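Local coordinates for hypothetical protein YHBO (Escherichia coli, PDB 1OI4) that removes glyoxal and methylglyoxal adducts from proteins and nucleotides as a Maillard deglycase of the DJ-1/PfpI family, releasing glycolate or lactate, at residues A[90-95]-A[121-126]; A[33-38]-A[175-180]; A[139-144]-A[156-161]. All coordinates share one frame; numbering follows the deposited sequence.

Contact 1. Residues A[90-95]-A[121-126]; sequences LLLPGG and VFAICH
Phe122 and Leu90 are joined by a backbone hydrogen bond, Phe122 N to Leu90 O at 2.7 Å. Leu92 N then donates to Phe122 O at 2.8 Å. A weak bond runs from Ile124 N to Leu92 O at 3.3 Å. The pairing is parallel, between two inner strands of the main sheet. On one face Leu90 CD2 runs beside Val121 CG1 at 4.2 Å. Leu92 CD1 approaches the same methyl, and Leu92 CB meets Ala123 CB. On the other face Leu91 CD1 touches Phe122 CB at 4.0 Å, the side chains at about a right angle. Phe183 of helix 180-191 covers both.

Past the strands, Gly94 CA packs on Cys125 CB at 4.1 Å. Cys125, the nucleophile by similarity, has a positive phi of 63°, consistent with the nucleophile elbow of this family. His126 CG is anti to the carbonyl carbon (chi1 -76°), which lays CB and CG each 3.4 Å from Gly95 O. Its NE2 bonds to Asp99 of the second subunit, while ND1 is buried without a partner. With an alanine in place of His126, that Asp99 would probably lose its imidazole mate, and Gly95 O the ring resting near it. The paired strands thus probably help to place the thiol-bearing turn at their carboxyl ends, beside a polar link between subunits.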
ATOM      1  N   LEU A  90     -18.360   7.363  -4.788  1.00 11.85           N
ATOM      2  CA  LEU A  90     -17.228   7.275  -3.878  1.00 11.53           C
ATOM      3  C   LEU A  90     -15.894   7.376  -4.608  1.00 12.67           C
ATOM      4  O   LEU A  90     -15.669   6.698  -5.611  1.00 12.74           O
ATOM      5  CB  LEU A  90     -17.293   5.951  -3.104  1.00 10.88           C
ATOM      6  CG  LEU A  90     -16.043   5.530  -2.323  1.00  9.53           C
ATOM      7  CD1 LEU A  90     -15.744   6.547  -1.228  1.00  7.19           C
ATOM      8  CD2 LEU A  90     -16.274   4.140  -1.718  1.00  9.61           C
ATOM      9  N   LEU A  91     -15.012   8.226  -4.096  1.00 11.95           N
ATOM     10  CA  LEU A  91     -13.690   8.403  -4.683  1.00 10.51           C
ATOM     11  C   LEU A  91     -12.641   7.837  -3.737  1.00  9.62           C
ATOM     12  O   LEU A  91     -12.678   8.090  -2.534  1.00  9.30           O
ATOM     13  CB  LEU A  91     -13.406   9.889  -4.915  1.00 10.22           C
ATOM     14  CG  LEU A  91     -11.970  10.248  -5.297  1.00 10.17           C
ATOM     15  CD1 LEU A  91     -11.641   9.673  -6.664  1.00 11.49           C
ATOM     16  CD2 LEU A  91     -11.812  11.763  -5.301  1.00 12.08           C
ATOM     17  N   LEU A  92     -11.702   7.077  -4.284  1.00  9.51           N
ATOM     18  CA  LEU A  92     -10.642   6.489  -3.477  1.00 10.18           C
ATOM     19  C   LEU A  92      -9.283   6.850  -4.073  1.00 10.25           C
ATOM     20  O   LEU A  92      -8.801   6.186  -4.989  1.00 10.29           O
ATOM     21  CB  LEU A  92     -10.799   4.965  -3.424  1.00 10.59           C
ATOM     22  CG  LEU A  92     -12.130   4.439  -2.879  1.00 10.08           C
ATOM     23  CD1 LEU A  92     -12.219   2.935  -3.087  1.00 10.21           C
ATOM     24  CD2 LEU A  92     -12.254   4.792  -1.402  1.00  9.61           C
ATOM     25  N   PRO A  93      -8.665   7.938  -3.584  1.00 10.86           N
ATOM     26  CA  PRO A  93      -7.352   8.345  -4.098  1.00  9.85           C
ATOM     27  C   PRO A  93      -6.259   7.369  -3.648  1.00 10.58           C
ATOM     28  O   PRO A  93      -6.446   6.620  -2.682  1.00  9.14           O
ATOM     29  CB  PRO A  93      -7.176   9.754  -3.530  1.00  8.07           C
ATOM     30  CG  PRO A  93      -7.996   9.729  -2.276  1.00 13.32           C
ATOM     31  CD  PRO A  93      -9.222   8.959  -2.680  1.00  9.57           C
ATOM     32  N   GLY A  94      -5.129   7.383  -4.353  1.00  9.61           N
ATOM     33  CA  GLY A  94      -4.033   6.485  -4.034  1.00 10.71           C
ATOM     34  C   GLY A  94      -2.978   6.988  -3.060  1.00 11.23           C
ATOM     35  O   GLY A  94      -3.299   7.592  -2.037  1.00 11.21           O
ATOM     36  N   GLY A  95      -1.711   6.744  -3.383  1.00 11.28           N
ATOM     37  CA  GLY A  95      -0.639   7.140  -2.489  1.00 10.98           C
ATOM     38  C   GLY A  95      -0.625   6.104  -1.377  1.00  9.52           C
ATOM     39  O   GLY A  95      -0.977   4.951  -1.614  1.00  9.99           O
ATOM     40  N   VAL A 121     -18.037   3.989  -8.142  1.00 12.28           N
ATOM     41  CA  VAL A 121     -16.867   4.084  -7.280  1.00 12.96           C
ATOM     42  C   VAL A 121     -15.683   4.352  -8.201  1.00 12.52           C
ATOM     43  O   VAL A 121     -15.525   3.676  -9.222  1.00 12.85           O
ATOM     44  CB  VAL A 121     -16.631   2.778  -6.499  1.00 14.33           C
ATOM     45  CG1 VAL A 121     -15.391   2.906  -5.626  1.00 11.44           C
ATOM     46  CG2 VAL A 121     -17.846   2.466  -5.643  1.00 14.12           C
ATOM     47  N   PHE A 122     -14.874   5.348  -7.853  1.00 11.21           N
ATOM     48  CA  PHE A 122     -13.710   5.721  -8.659  1.00 11.79           C
ATOM     49  C   PHE A 122     -12.443   5.472  -7.841  1.00 13.09           C
ATOM     50  O   PHE A 122     -12.206   6.153  -6.841  1.00 12.99           O
ATOM     51  CB  PHE A 122     -13.781   7.205  -9.029  1.00 11.68           C
ATOM     52  CG  PHE A 122     -15.176   7.700  -9.328  1.00 10.54           C
ATOM     53  CD1 PHE A 122     -15.660   8.849  -8.709  1.00 10.51           C
ATOM     54  CD2 PHE A 122     -15.998   7.028 -10.228  1.00 11.26           C
ATOM     55  CE1 PHE A 122     -16.950   9.328  -8.982  1.00 12.15           C
ATOM     56  CE2 PHE A 122     -17.286   7.495 -10.510  1.00  9.72           C
ATOM     57  CZ  PHE A 122     -17.763   8.647  -9.886  1.00  9.16           C
ATOM     58  N   ALA A 123     -11.629   4.509  -8.267  1.00 10.42           N
ATOM     59  CA  ALA A 123     -10.408   4.170  -7.545  1.00 11.61           C
ATOM     60  C   ALA A 123      -9.177   4.238  -8.440  1.00 10.62           C
ATOM     61  O   ALA A 123      -9.107   3.564  -9.464  1.00 10.50           O
ATOM     62  CB  ALA A 123     -10.536   2.774  -6.936  1.00 12.95           C
ATOM     63  N   ILE A 124      -8.195   5.034  -8.032  1.00 11.13           N
ATOM     64  CA  ILE A 124      -6.986   5.200  -8.826  1.00 11.90           C
ATOM     65  C   ILE A 124      -5.685   4.877  -8.084  1.00 10.48           C
ATOM     66  O   ILE A 124      -5.574   5.086  -6.877  1.00  9.58           O
ATOM     67  CB  ILE A 124      -6.920   6.644  -9.379  1.00 13.16           C
ATOM     68  CG1 ILE A 124      -5.671   6.827 -10.244  1.00 13.25           C
ATOM     69  CG2 ILE A 124      -6.934   7.640  -8.223  1.00 10.71           C
ATOM     70  CD1 ILE A 124      -5.717   8.096 -11.084  1.00 16.14           C
ATOM     71  N   CYS A 125      -4.708   4.349  -8.823  1.00 12.35           N
ATOM     72  CA  CYS A 125      -3.395   4.012  -8.272  1.00 12.43           C
ATOM     73  C   CYS A 125      -3.501   2.930  -7.188  1.00 10.62           C
ATOM     74  O   CYS A 125      -3.832   1.782  -7.485  1.00 10.37           O
ATOM     75  CB  CYS A 125      -2.747   5.282  -7.710  1.00 15.01           C
ATOM     76  SG  CYS A 125      -0.937   5.313  -7.790  1.00 20.85           S
ATOM     77  N   HIS A 126      -3.211   3.283  -5.939  1.00  9.10           N
ATOM     78  CA  HIS A 126      -3.321   2.320  -4.844  1.00  8.85           C
ATOM     79  C   HIS A 126      -4.767   2.241  -4.341  1.00  9.08           C
ATOM     80  O   HIS A 126      -5.116   1.344  -3.575  1.00  9.47           O
ATOM     81  CB  HIS A 126      -2.412   2.709  -3.671  1.00  7.59           C
ATOM     82  CG  HIS A 126      -0.960   2.422  -3.901  1.00  9.31           C
ATOM     83  ND1 HIS A 126      -0.167   3.194  -4.723  1.00  7.95           N
ATOM     84  CD2 HIS A 126      -0.157   1.445  -3.415  1.00 10.58           C
ATOM     85  CE1 HIS A 126       1.061   2.705  -4.734  1.00 10.37           C
ATOM     86  NE2 HIS A 126       1.094   1.643  -3.949  1.00  9.14           N
TER

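Contact 2. Residues A[33-38]-A[175-180]; sequences EFEDSE and RTPDDL
The Glu38 side chain approaches Pro177 obliquely. The carboxylate oxygen Glu38 OE2 lies against the proline ring, 3.3 Å from Pro177 CG and 3.4 Å from Pro177 CD. The Glu38 chain is extended beyond CG, which carries the carboxylate out to the ring. OE2 is buried with no polar partner in the model. OE1 makes a weak bond to Gly94 N and lies beside Cys125, the nucleophile by similarity. Glu35 comes to the same ring from another direction. Its side chain stands at about a right angle to the proline, with Glu35 CG 3.9 Å from Pro177 CG. The Glu35 carboxylate is held by a salt bridge to Lys68.

Ser37 touches both Pro177 and Leu180. Its OG sits between the backbone N and the carbonyl carbon (chi1 69°). From there OG meets Leu180 CD1 at 3.6 Å and Pro177 CB at 3.7 Å. These are packing contacts. They bring the start of helix 37-48 against the 3-10 turn 177-179, which leads into helix 180-191. Both helices cover the same face of the central sheet in this alpha/beta sandwich. Leu180 also packs on Ile124 of strand 121-124, and on Ser41 and Pro42.

The turn has its own framework. Thr176 OG1 accepts from Asp178 N, forming an ST turn. Arg175 grips Asp179 side-on, with NE on OD2 and NH2 on OD1, both in the guanidinium plane. The distance from Arg175 NH2 to Asp179 OD1 is 2.9 Å. Asp179 OD2 also accepts from Arg175 N and, from above the carboxylate plane, from Thr176 N. Arg175 NH1 forms a further salt bridge with Asp161.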
ATOM      1  N   GLU A  33      -0.819  11.161   3.424  1.00 14.18           N
ATOM      2  CA  GLU A  33       0.008  10.568   2.388  1.00 14.88           C
ATOM      3  C   GLU A  33      -0.717  10.087   1.143  1.00 13.44           C
ATOM      4  O   GLU A  33      -0.234   9.214   0.429  1.00 14.17           O
ATOM      5  CB  GLU A  33       0.854   9.445   2.986  1.00 15.61           C
ATOM      6  CG  GLU A  33       1.810   9.955   4.052  1.00 18.17           C
ATOM      7  CD  GLU A  33       2.711   8.873   4.602  1.00 20.66           C
ATOM      8  OE1 GLU A  33       3.431   8.236   3.806  1.00 19.45           O
ATOM      9  OE2 GLU A  33       2.700   8.665   5.831  1.00 24.67           O
ATOM     10  N   PHE A  34      -1.882  10.663   0.881  1.00 13.44           N
ATOM     11  CA  PHE A  34      -2.625  10.320  -0.318  1.00 13.07           C
ATOM     12  C   PHE A  34      -1.835  10.971  -1.456  1.00 14.51           C
ATOM     13  O   PHE A  34      -1.077  11.924  -1.219  1.00 14.83           O
ATOM     14  CB  PHE A  34      -4.043  10.905  -0.242  1.00 11.07           C
ATOM     15  CG  PHE A  34      -4.081  12.411  -0.174  1.00 10.19           C
ATOM     16  CD1 PHE A  34      -4.127  13.173  -1.334  1.00 12.78           C
ATOM     17  CD2 PHE A  34      -4.053  13.066   1.053  1.00 11.17           C
ATOM     18  CE1 PHE A  34      -4.147  14.572  -1.276  1.00 12.46           C
ATOM     19  CE2 PHE A  34      -4.070  14.462   1.124  1.00  9.96           C
ATOM     20  CZ  PHE A  34      -4.118  15.213  -0.044  1.00 11.14           C
ATOM     21  N   GLU A  35      -1.981  10.456  -2.674  1.00 12.80           N
ATOM     22  CA  GLU A  35      -1.286  11.040  -3.821  1.00 13.65           C
ATOM     23  C   GLU A  35      -1.996  12.360  -4.125  1.00 14.51           C
ATOM     24  O   GLU A  35      -3.127  12.373  -4.611  1.00 13.24           O
ATOM     25  CB  GLU A  35      -1.360  10.109  -5.037  1.00 14.91           C
ATOM     26  CG  GLU A  35      -0.717  10.690  -6.294  1.00 14.65           C
ATOM     27  CD  GLU A  35       0.774  10.961  -6.130  1.00 17.47           C
ATOM     28  OE1 GLU A  35       1.282  11.890  -6.784  1.00 18.35           O
ATOM     29  OE2 GLU A  35       1.443  10.244  -5.360  1.00 19.72           O
ATOM     30  N   ASP A  36      -1.314  13.463  -3.836  1.00 15.57           N
ATOM     31  CA  ASP A  36      -1.851  14.813  -4.007  1.00 14.53           C
ATOM     32  C   ASP A  36      -2.850  15.069  -5.133  1.00 14.72           C
ATOM     33  O   ASP A  36      -4.011  15.392  -4.866  1.00 12.72           O
ATOM     34  CB  ASP A  36      -0.697  15.812  -4.114  1.00 15.67           C
ATOM     35  CG  ASP A  36       0.238  15.742  -2.921  1.00 14.37           C
ATOM     36  OD1 ASP A  36       0.360  16.744  -2.189  1.00 14.99           O
ATOM     37  OD2 ASP A  36       0.849  14.676  -2.715  1.00 13.29           O
ATOM     38  N   SER A  37      -2.413  14.933  -6.381  1.00 13.71           N
ATOM     39  CA  SER A  37      -3.297  15.196  -7.514  1.00 13.69           C
ATOM     40  C   SER A  37      -4.438  14.198  -7.663  1.00 13.54           C
ATOM     41  O   SER A  37      -5.426  14.484  -8.336  1.00 13.46           O
ATOM     42  CB  SER A  37      -2.501  15.255  -8.821  1.00 12.58           C
ATOM     43  OG  SER A  37      -1.993  13.982  -9.169  1.00 14.96           O
ATOM     44  N   GLU A  38      -4.312  13.031  -7.042  1.00 14.08           N
ATOM     45  CA  GLU A  38      -5.369  12.038  -7.143  1.00 13.38           C
ATOM     46  C   GLU A  38      -6.602  12.486  -6.370  1.00 12.81           C
ATOM     47  O   GLU A  38      -7.667  11.862  -6.445  1.00 10.10           O
ATOM     48  CB  GLU A  38      -4.858  10.667  -6.696  1.00 14.47           C
ATOM     49  CG  GLU A  38      -4.255   9.897  -7.867  1.00 17.25           C
ATOM     50  CD  GLU A  38      -3.314   8.780  -7.454  1.00 19.06           C
ATOM     51  OE1 GLU A  38      -3.617   8.060  -6.478  1.00 16.28           O
ATOM     52  OE2 GLU A  38      -2.272   8.617  -8.126  1.00 17.21           O
ATOM     53  N   ARG A 175      -4.489   3.760 -13.369  1.00 10.55           N
ATOM     54  CA  ARG A 175      -3.181   3.383 -12.829  1.00 11.69           C
ATOM     55  C   ARG A 175      -2.356   4.446 -12.119  1.00 10.27           C
ATOM     56  O   ARG A 175      -1.855   4.208 -11.023  1.00  8.91           O
ATOM     57  CB  ARG A 175      -2.324   2.795 -13.956  1.00  9.36           C
ATOM     58  CG  ARG A 175      -3.016   1.711 -14.766  1.00 11.02           C
ATOM     59  CD  ARG A 175      -2.325   1.505 -16.113  1.00 11.33           C
ATOM     60  NE  ARG A 175      -2.360   2.724 -16.921  1.00  9.57           N
ATOM     61  CZ  ARG A 175      -2.032   2.786 -18.208  1.00  9.03           C
ATOM     62  NH1 ARG A 175      -1.638   1.693 -18.853  1.00  7.42           N
ATOM     63  NH2 ARG A 175      -2.107   3.945 -18.857  1.00  8.33           N
ATOM     64  N   THR A 176      -2.203   5.607 -12.751  1.00 12.45           N
ATOM     65  CA  THR A 176      -1.378   6.679 -12.200  1.00 13.05           C
ATOM     66  C   THR A 176      -1.951   8.071 -12.469  1.00 12.79           C
ATOM     67  O   THR A 176      -2.971   8.212 -13.145  1.00 11.69           O
ATOM     68  CB  THR A 176       0.018   6.640 -12.834  1.00 11.79           C
ATOM     69  OG1 THR A 176      -0.073   7.107 -14.189  1.00 12.60           O
ATOM     70  CG2 THR A 176       0.561   5.211 -12.849  1.00 11.48           C
ATOM     71  N   PRO A 177      -1.303   9.119 -11.923  1.00 13.64           N
ATOM     72  CA  PRO A 177      -1.771  10.493 -12.135  1.00 14.05           C
ATOM     73  C   PRO A 177      -1.843  10.838 -13.624  1.00 14.47           C
ATOM     74  O   PRO A 177      -2.628  11.689 -14.034  1.00 14.34           O
ATOM     75  CB  PRO A 177      -0.725  11.323 -11.396  1.00 15.69           C
ATOM     76  CG  PRO A 177      -0.415  10.447 -10.216  1.00 15.36           C
ATOM     77  CD  PRO A 177      -0.261   9.085 -10.876  1.00 12.67           C
ATOM     78  N   ASP A 178      -1.022  10.171 -14.433  1.00 15.16           N
ATOM     79  CA  ASP A 178      -1.017  10.415 -15.872  1.00 14.55           C
ATOM     80  C   ASP A 178      -2.294   9.922 -16.544  1.00 13.55           C
ATOM     81  O   ASP A 178      -2.549  10.255 -17.702  1.00 13.14           O
ATOM     82  CB  ASP A 178       0.199   9.753 -16.526  1.00 18.28           C
ATOM     83  CG  ASP A 178       1.509  10.385 -16.088  1.00 19.36           C
ATOM     84  OD1 ASP A 178       1.702  11.593 -16.336  1.00 21.02           O
ATOM     85  OD2 ASP A 178       2.343   9.672 -15.498  1.00 21.20           O
ATOM     86  N   ASP A 179      -3.091   9.131 -15.827  1.00 11.71           N
ATOM     87  CA  ASP A 179      -4.354   8.626 -16.370  1.00 11.73           C
ATOM     88  C   ASP A 179      -5.526   9.494 -15.895  1.00 12.49           C
ATOM     89  O   ASP A 179      -6.681   9.207 -16.212  1.00 11.84           O
ATOM     90  CB  ASP A 179      -4.637   7.184 -15.913  1.00 12.66           C
ATOM     91  CG  ASP A 179      -3.558   6.198 -16.320  1.00 14.56           C
ATOM     92  OD1 ASP A 179      -3.002   6.328 -17.433  1.00 11.65           O
ATOM     93  OD2 ASP A 179      -3.287   5.268 -15.524  1.00 14.63           O
ATOM     94  N   LEU A 180      -5.231  10.538 -15.123  1.00 11.84           N
ATOM     95  CA  LEU A 180      -6.277  11.413 -14.591  1.00 12.71           C
ATOM     96  C   LEU A 180      -7.275  11.922 -15.628  1.00 14.10           C
ATOM     97  O   LEU A 180      -8.482  11.915 -15.387  1.00 15.40           O
ATOM     98  CB  LEU A 180      -5.650  12.596 -13.850  1.00 11.79           C
ATOM     99  CG  LEU A 180      -5.141  12.276 -12.444  1.00 14.05           C
ATOM    100  CD1 LEU A 180      -4.349  13.447 -11.898  1.00 12.44           C
ATOM    101  CD2 LEU A 180      -6.327  11.960 -11.535  1.00 14.15           C
TER

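Contact 3. Residues A[139-144]-A[156-161]; sequences GRKLTA and GAEFYD
Lys141 pairs with Glu158, and Leu142 with Phe159, as two short parallel strands. Together with helix 149-154 they form a small beta-alpha-beta unit beside the main sheet.

Backbone bonds set the pairing. Gly139 N donates to Gly156 O at 2.7 Å. Glu158 N meets Arg140 O at 2.9 Å. Leu142 N makes a weak bond to Glu158 O, and Tyr160 N closes the series on Leu142 O at 3.2 Å. Gly156 has a positive phi and is the C-prime residue of a Schellman motif, which ends helix 149-154 shortly before strand 158-159.

One side chain joins the backbone pattern. Thr143 OG1 points opposite its own backbone N (chi1 -167°) and donates to Tyr160 O at 2.7 Å. Thr143 N is held by Thr173 OG1 of strand 171-174. Arg140 turns away from the pair to a salt bridge with Asp167.

Further packing lies on the helix side. Leu142 CD1 touches Ala157 CB at 3.8 Å, and both residues pack on Val152. Phe159 packs on Ile149 and Lys153, and Ala144 N lies at the edge of its ring, near the ring plane.

The opposite, more exposed face carries Lys141, Glu158 and Tyr160. The lysine and glutamate chains run side by side, pointing the same way. Lys141 CG comes within 3.8 Å of Tyr160 CE1. Lys141 NZ stays 4.5 Å from Glu158 OE1, beyond a salt bridge, though the opposite charges probably attract. Tyr160 OH donates to Glu158 OE1 at 2.6 Å; OE1 lies in the plane of the phenol ring, while the hydroxyl reaches it from above the carboxylate plane.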
ATOM      1  N   GLY A 139     -13.842 -11.420 -10.234  1.00 17.15           N
ATOM      2  CA  GLY A 139     -14.594 -11.505 -11.475  1.00 17.49           C
ATOM      3  C   GLY A 139     -14.859 -10.170 -12.158  1.00 18.42           C
ATOM      4  O   GLY A 139     -15.407 -10.136 -13.262  1.00 19.07           O
ATOM      5  N   ARG A 140     -14.469  -9.070 -11.518  1.00 16.79           N
ATOM      6  CA  ARG A 140     -14.692  -7.748 -12.093  1.00 16.30           C
ATOM      7  C   ARG A 140     -13.457  -7.185 -12.792  1.00 15.70           C
ATOM      8  O   ARG A 140     -12.316  -7.506 -12.438  1.00 14.57           O
ATOM      9  CB  ARG A 140     -15.178  -6.781 -11.010  1.00 17.65           C
ATOM     10  CG  ARG A 140     -16.391  -7.315 -10.257  1.00 18.92           C
ATOM     11  CD  ARG A 140     -17.124  -6.232  -9.492  1.00 19.32           C
ATOM     12  NE  ARG A 140     -17.678  -5.220 -10.386  1.00 18.13           N
ATOM     13  CZ  ARG A 140     -18.595  -4.330 -10.022  1.00 19.72           C
ATOM     14  NH1 ARG A 140     -19.067  -4.331  -8.782  1.00 18.60           N
ATOM     15  NH2 ARG A 140     -19.029  -3.432 -10.891  1.00 17.47           N
ATOM     16  N   LYS A 141     -13.695  -6.333 -13.785  1.00 15.45           N
ATOM     17  CA  LYS A 141     -12.612  -5.744 -14.561  1.00 17.07           C
ATOM     18  C   LYS A 141     -12.104  -4.424 -14.002  1.00 16.33           C
ATOM     19  O   LYS A 141     -12.880  -3.525 -13.698  1.00 18.14           O
ATOM     20  CB  LYS A 141     -13.065  -5.524 -16.007  1.00 16.84           C
ATOM     21  CG  LYS A 141     -13.652  -6.758 -16.679  1.00 18.38           C
ATOM     22  CD  LYS A 141     -14.088  -6.448 -18.098  1.00 20.34           C
ATOM     23  CE  LYS A 141     -14.735  -7.659 -18.749  1.00 24.73           C
ATOM     24  NZ  LYS A 141     -15.155  -7.378 -20.151  1.00 27.07           N
ATOM     25  N   LEU A 142     -10.789  -4.312 -13.881  1.00 16.97           N
ATOM     26  CA  LEU A 142     -10.188  -3.085 -13.392  1.00 17.02           C
ATOM     27  C   LEU A 142      -8.687  -3.058 -13.615  1.00 15.39           C
ATOM     28  O   LEU A 142      -8.089  -4.037 -14.070  1.00 13.68           O
ATOM     29  CB  LEU A 142     -10.502  -2.885 -11.905  1.00 21.04           C
ATOM     30  CG  LEU A 142     -10.325  -4.055 -10.941  1.00 21.52           C
ATOM     31  CD1 LEU A 142      -8.905  -4.575 -11.020  1.00 21.44           C
ATOM     32  CD2 LEU A 142     -10.656  -3.597  -9.531  1.00 21.66           C
ATOM     33  N   THR A 143      -8.088  -1.918 -13.308  1.00 12.23           N
ATOM     34  CA  THR A 143      -6.657  -1.757 -13.443  1.00 11.40           C
ATOM     35  C   THR A 143      -6.161  -1.157 -12.136  1.00 10.84           C
ATOM     36  O   THR A 143      -6.960  -0.897 -11.232  1.00 11.10           O
ATOM     37  CB  THR A 143      -6.304  -0.827 -14.623  1.00  9.94           C
ATOM     38  OG1 THR A 143      -4.907  -0.939 -14.910  1.00 10.75           O
ATOM     39  CG2 THR A 143      -6.638   0.622 -14.288  1.00 10.56           C
ATOM     40  N   ALA A 144      -4.854  -0.942 -12.038  1.00 11.83           N
ATOM     41  CA  ALA A 144      -4.251  -0.376 -10.834  1.00 11.55           C
ATOM     42  C   ALA A 144      -2.761  -0.157 -11.057  1.00 10.80           C
ATOM     43  O   ALA A 144      -2.223  -0.542 -12.089  1.00 11.06           O
ATOM     44  CB  ALA A 144      -4.467  -1.316  -9.640  1.00 11.74           C
ATOM     45  N   GLY A 156      -8.980 -12.172  -7.399  1.00 16.90           N
ATOM     46  CA  GLY A 156      -9.919 -12.680  -8.384  1.00 16.90           C
ATOM     47  C   GLY A 156     -10.362 -11.717  -9.473  1.00 16.58           C
ATOM     48  O   GLY A 156     -11.212 -12.067 -10.291  1.00 15.55           O
ATOM     49  N   ALA A 157      -9.804 -10.510  -9.502  1.00 14.66           N
ATOM     50  CA  ALA A 157     -10.199  -9.542 -10.521  1.00 13.33           C
ATOM     51  C   ALA A 157      -9.494  -9.800 -11.845  1.00 12.56           C
ATOM     52  O   ALA A 157      -8.415 -10.384 -11.875  1.00 11.59           O
ATOM     53  CB  ALA A 157      -9.900  -8.129 -10.045  1.00 13.73           C
ATOM     54  N   GLU A 158     -10.113  -9.367 -12.939  1.00 13.87           N
ATOM     55  CA  GLU A 158      -9.511  -9.524 -14.259  1.00 13.86           C
ATOM     56  C   GLU A 158      -8.780  -8.220 -14.554  1.00 11.38           C
ATOM     57  O   GLU A 158      -9.399  -7.178 -14.787  1.00 10.19           O
ATOM     58  CB  GLU A 158     -10.573  -9.796 -15.327  1.00 15.03           C
ATOM     59  CG  GLU A 158      -9.975 -10.040 -16.707  1.00 21.87           C
ATOM     60  CD  GLU A 158     -11.013 -10.410 -17.750  1.00 28.10           C
ATOM     61  OE1 GLU A 158     -12.038  -9.702 -17.849  1.00 30.45           O
ATOM     62  OE2 GLU A 158     -10.799 -11.406 -18.479  1.00 30.03           O
ATOM     63  N   PHE A 159      -7.456  -8.285 -14.534  1.00 11.18           N
ATOM     64  CA  PHE A 159      -6.628  -7.112 -14.752  1.00 10.58           C
ATOM     65  C   PHE A 159      -6.454  -6.690 -16.202  1.00 10.20           C
ATOM     66  O   PHE A 159      -6.275  -7.521 -17.084  1.00 10.72           O
ATOM     67  CB  PHE A 159      -5.240  -7.341 -14.149  1.00 10.46           C
ATOM     68  CG  PHE A 159      -4.290  -6.200 -14.374  1.00 11.14           C
ATOM     69  CD1 PHE A 159      -4.317  -5.081 -13.550  1.00 12.99           C
ATOM     70  CD2 PHE A 159      -3.384  -6.231 -15.432  1.00 12.08           C
ATOM     71  CE1 PHE A 159      -3.452  -4.004 -13.776  1.00 13.79           C
ATOM     72  CE2 PHE A 159      -2.519  -5.163 -15.670  1.00 12.86           C
ATOM     73  CZ  PHE A 159      -2.553  -4.047 -14.837  1.00 14.53           C
ATOM     74  N   TYR A 160      -6.490  -5.382 -16.428  1.00 11.26           N
ATOM     75  CA  TYR A 160      -6.283  -4.813 -17.756  1.00 12.54           C
ATOM     76  C   TYR A 160      -5.296  -3.661 -17.609  1.00 12.41           C
ATOM     77  O   TYR A 160      -5.417  -2.855 -16.692  1.00 13.70           O
ATOM     78  CB  TYR A 160      -7.593  -4.278 -18.349  1.00 14.41           C
ATOM     79  CG  TYR A 160      -8.565  -5.357 -18.768  1.00 16.61           C
ATOM     80  CD1 TYR A 160      -9.339  -6.034 -17.828  1.00 17.42           C
ATOM     81  CD2 TYR A 160      -8.691  -5.720 -20.110  1.00 19.99           C
ATOM     82  CE1 TYR A 160     -10.217  -7.052 -18.214  1.00 17.70           C
ATOM     83  CE2 TYR A 160      -9.563  -6.739 -20.508  1.00 20.26           C
ATOM     84  CZ  TYR A 160     -10.321  -7.399 -19.556  1.00 20.54           C
ATOM     85  OH  TYR A 160     -11.177  -8.409 -19.948  1.00 21.00           O
ATOM     86  N   ASP A 161      -4.315  -3.593 -18.502  1.00 13.84           N
ATOM     87  CA  ASP A 161      -3.336  -2.513 -18.462  1.00 13.44           C
ATOM     88  C   ASP A 161      -3.833  -1.420 -19.397  1.00 14.05           C
ATOM     89  O   ASP A 161      -3.490  -1.403 -20.582  1.00 11.67           O
ATOM     90  CB  ASP A 161      -1.959  -3.020 -18.906  1.00 13.52           C
ATOM     91  CG  ASP A 161      -0.931  -1.899 -19.031  1.00 14.22           C
ATOM     92  OD1 ASP A 161      -0.981  -0.936 -18.236  1.00 13.90           O
ATOM     93  OD2 ASP A 161      -0.066  -1.986 -19.923  1.00 16.61           O
TER

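From the N terminus, the chain first passes 33-38 and then runs through 90-95 to 121-126, where contact 1 closes a largely helical loop. It goes on through 139-144 to 156-161, where contact 3 closes a short one. Contacts 1 and 3 therefore follow in series. Contact 2 closes last, at 175-180, and encloses both. Contact 1 joins two inner strands, contact 2 sets helix 37-48 against the last helix, and contact 3 pairs the two strands of the beta-alpha-beta unit. Contacts 1 and 2 also meet through a probable hydrogen bond between Gly94 O and Glu35 N. Arg175 of contact 2 packs on Thr143 and Ala144 of contact 3.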